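Local structure of cytochrome P450 monooxygenase (Rhodococcus sp. ECU0066, 6KBH) at residues Glu101-Thr106 / Ala331-Val336. The protein is a self-sufficient cytochrome P450 monooxygenase that carries heme, FMN and a [2Fe-2S] cluster in one chain and probably oxygenates organic substrates. Residues are numbered along the deposited sequence; the frame is centred on the assembly and turned at random.
With HEM (protoporphyrin IX containing Fe), chain C.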
# COMPACT_ATOMS: atom_id res chain seq x y z
N GLU A 101 -4.19 26.75 10.57
CA GLU A 101 -4.50 28.16 10.70
C GLU A 101 -5.82 28.46 10.00
O GLU A 101 -6.03 28.07 8.85
CB GLU A 101 -3.38 29.02 10.11
CG GLU A 101 -3.23 30.40 10.73
CD GLU A 101 -2.49 31.36 9.83
OE1 GLU A 101 -2.73 31.34 8.60
OE2 GLU A 101 -1.65 32.14 10.34
N LYS A 102 -6.72 29.15 10.69
CA LYS A 102 -8.03 29.43 10.13
C LYS A 102 -7.93 30.56 9.12
O LYS A 102 -7.24 31.56 9.36
CB LYS A 102 -9.03 29.74 11.24
CG LYS A 102 -9.36 28.51 12.10
CD LYS A 102 -9.68 28.88 13.54
CE LYS A 102 -8.97 27.96 14.54
NZ LYS A 102 -7.79 28.61 15.19
N ILE A 103 -8.59 30.38 7.97
CA ILE A 103 -8.47 31.34 6.87
C ILE A 103 -8.91 32.72 7.33
O ILE A 103 -8.15 33.70 7.27
CB ILE A 103 -9.27 30.86 5.65
CG1 ILE A 103 -8.65 29.59 5.07
CG2 ILE A 103 -9.34 31.95 4.59
CD1 ILE A 103 -7.25 29.77 4.52
N THR A 104 -10.15 32.83 7.80
CA THR A 104 -10.54 34.08 8.44
C THR A 104 -10.36 33.97 9.95
O THR A 104 -10.71 32.94 10.55
CB THR A 104 -11.99 34.43 8.12
OG1 THR A 104 -12.84 33.37 8.56
CG2 THR A 104 -12.17 34.64 6.62
N PRO A 105 -9.80 35.00 10.58
CA PRO A 105 -9.45 34.90 12.00
C PRO A 105 -10.67 34.76 12.90
O PRO A 105 -11.78 35.18 12.55
CB PRO A 105 -8.70 36.21 12.28
CG PRO A 105 -8.31 36.73 10.93
CD PRO A 105 -9.40 36.29 10.01
N THR A 106 -10.45 34.16 14.06
CA THR A 106 -11.51 33.97 15.04
C THR A 106 -11.88 35.31 15.68
O THR A 106 -11.01 36.06 16.12
CB THR A 106 -11.06 32.98 16.11
OG1 THR A 106 -10.78 31.71 15.50
CG2 THR A 106 -12.13 32.80 17.17
N ALA A 331 -6.11 20.45 -1.10
CA ALA A 331 -4.86 21.19 -0.99
C ALA A 331 -4.44 21.20 0.47
O ALA A 331 -5.25 20.94 1.37
CB ALA A 331 -5.00 22.62 -1.52
N TRP A 332 -3.16 21.49 0.69
CA TRP A 332 -2.61 21.57 2.03
C TRP A 332 -1.72 22.80 2.10
O TRP A 332 -1.56 23.53 1.11
CB TRP A 332 -1.85 20.29 2.40
CG TRP A 332 -1.80 20.03 3.88
CD1 TRP A 332 -0.69 19.93 4.66
CD2 TRP A 332 -2.93 19.86 4.75
NE1 TRP A 332 -1.05 19.70 5.96
CE2 TRP A 332 -2.42 19.65 6.05
CE3 TRP A 332 -4.31 19.85 4.56
CZ2 TRP A 332 -3.25 19.44 7.15
CZ3 TRP A 332 -5.14 19.64 5.66
CH2 TRP A 332 -4.60 19.44 6.93
N ARG A 333 -1.14 23.06 3.28
CA ARG A 333 -0.53 24.35 3.53
C ARG A 333 0.80 24.21 4.25
O ARG A 333 0.96 23.36 5.13
CB ARG A 333 -1.48 25.24 4.36
CG ARG A 333 -2.77 25.57 3.62
CD ARG A 333 -3.68 26.46 4.43
NE ARG A 333 -4.21 25.79 5.61
CZ ARG A 333 -4.83 26.43 6.60
NH1 ARG A 333 -4.98 27.75 6.54
NH2 ARG A 333 -5.29 25.75 7.64
N ARG A 334 1.75 25.05 3.86
CA ARG A 334 3.06 25.14 4.49
C ARG A 334 3.46 26.60 4.59
O ARG A 334 3.02 27.43 3.79
CB ARG A 334 4.12 24.34 3.73
CG ARG A 334 4.01 22.82 3.89
CD ARG A 334 4.40 22.39 5.30
NE ARG A 334 4.38 20.94 5.46
CZ ARG A 334 3.33 20.25 5.89
NH1 ARG A 334 2.20 20.86 6.19
NH2 ARG A 334 3.42 18.93 6.00
N LEU A 335 4.29 26.91 5.58
CA LEU A 335 4.77 28.26 5.82
C LEU A 335 6.25 28.33 5.45
O LEU A 335 7.08 27.64 6.07
CB LEU A 335 4.56 28.66 7.28
CG LEU A 335 5.19 29.97 7.76
CD1 LEU A 335 4.63 31.16 6.99
CD2 LEU A 335 4.97 30.15 9.26
N VAL A 336 6.58 29.14 4.45
CA VAL A 336 7.96 29.26 4.01
C VAL A 336 8.77 29.96 5.09
O VAL A 336 8.36 31.01 5.62
CB VAL A 336 8.04 30.01 2.67
CG1 VAL A 336 9.47 30.01 2.15
CG2 VAL A 336 7.10 29.39 1.66
CHA HEM C . -1.61 14.36 9.01
CHB HEM C . -4.73 13.45 5.15
CHC HEM C . -7.38 9.91 8.06
CHD HEM C . -4.27 10.84 11.86
C1A HEM C . -2.41 14.24 7.79
C2A HEM C . -1.92 15.13 6.73
C3A HEM C . -2.78 14.88 5.66
C4A HEM C . -3.72 13.85 6.18
CMA HEM C . -2.74 15.51 4.31
CAA HEM C . -0.76 16.08 6.76
CBA HEM C . 0.45 15.61 6.00
CGA HEM C . 1.73 16.35 6.14
O1A HEM C . 1.51 17.49 6.64
O2A HEM C . 2.68 15.64 5.72
C1B HEM C . -5.75 12.43 5.55
C2B HEM C . -6.86 11.89 4.63
C3B HEM C . -7.68 10.78 5.55
C4B HEM C . -6.99 10.78 6.89
CMB HEM C . -7.13 12.29 3.22
CAB HEM C . -8.86 9.96 5.15
CBB HEM C . -8.78 9.17 3.89
C1C HEM C . -6.55 10.07 9.28
C2C HEM C . -7.03 9.20 10.31
C3C HEM C . -6.19 9.44 11.38
C4C HEM C . -5.27 10.44 10.87
CMC HEM C . -8.18 8.25 10.25
CAC HEM C . -6.24 8.77 12.72
CBC HEM C . -6.70 9.52 13.92
C1D HEM C . -3.40 11.85 11.26
C2D HEM C . -2.33 12.32 12.20
C3D HEM C . -1.50 13.43 11.32
C4D HEM C . -2.20 13.42 9.99
CMD HEM C . -2.12 11.87 13.61
CAD HEM C . -0.31 14.22 11.75
CBD HEM C . 0.99 13.48 11.74
CGD HEM C . 2.23 14.30 11.75
O1D HEM C . 1.93 15.46 11.39
O2D HEM C . 3.22 13.60 12.09
NA HEM C . -3.51 13.44 7.47
NB HEM C . -5.78 11.72 6.87
NC HEM C . -5.46 10.85 9.60
ND HEM C . -3.39 12.43 9.84
FE HEM C . -4.70 12.18 8.38
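Arg333 reaches from strand 332-336, in the beta sheet of the cytochrome P450 fold, to the backbone of Glu101 in the loop between strand 94-95 and helix 108-116. The guanidinium grips the carbonyl end-on, its NH1 lying 2.6 Å and its NH2 2.7 Å from Glu101 O. That oxygen sits close to the guanidinium plane, and since two donors share one acceptor the bonds are bent, to 144° for NH1 and 135° for NH2. Arg333 starts with CG anti to its carbonyl carbon (chi1 -63°), continues straight, and bends at chi3, which turns the terminal nitrogens onto the loop. Two further partners, Tyr75 OH at NH1 and the carbonyl oxygen of Ala99 at NH2, would also limit the turning of the guanidinium. A leucine here would probably leave Glu101 O without both its donors from the strand and let this part of the loop drift from the sheet.

Ile103 adds a van der Waals contact, passing Arg333 at a slant with its CD1 3.6 Å from NH1. Among the charges, the carboxylate of Glu101 turns to Lys352, with which it forms a salt bridge; its OE1 stays 4.7 Å from Arg333 NH1, so any attraction between them is probably a longer-range one.

Next along the strand, the side chain of Arg334 serves the heme, whose iron has Cys393 as its axial ligand. Trp332 also lines the heme pocket, one face of its indole turned to the heme methyl CMA. Arg334 NH2 hydrogen-bonds the propionate oxygen O1A, which lies at the edge of the guanidinium, and the same group is steadied from its own strand, where Arg334 NH1 donates to Arg333 O at 3.0 Å.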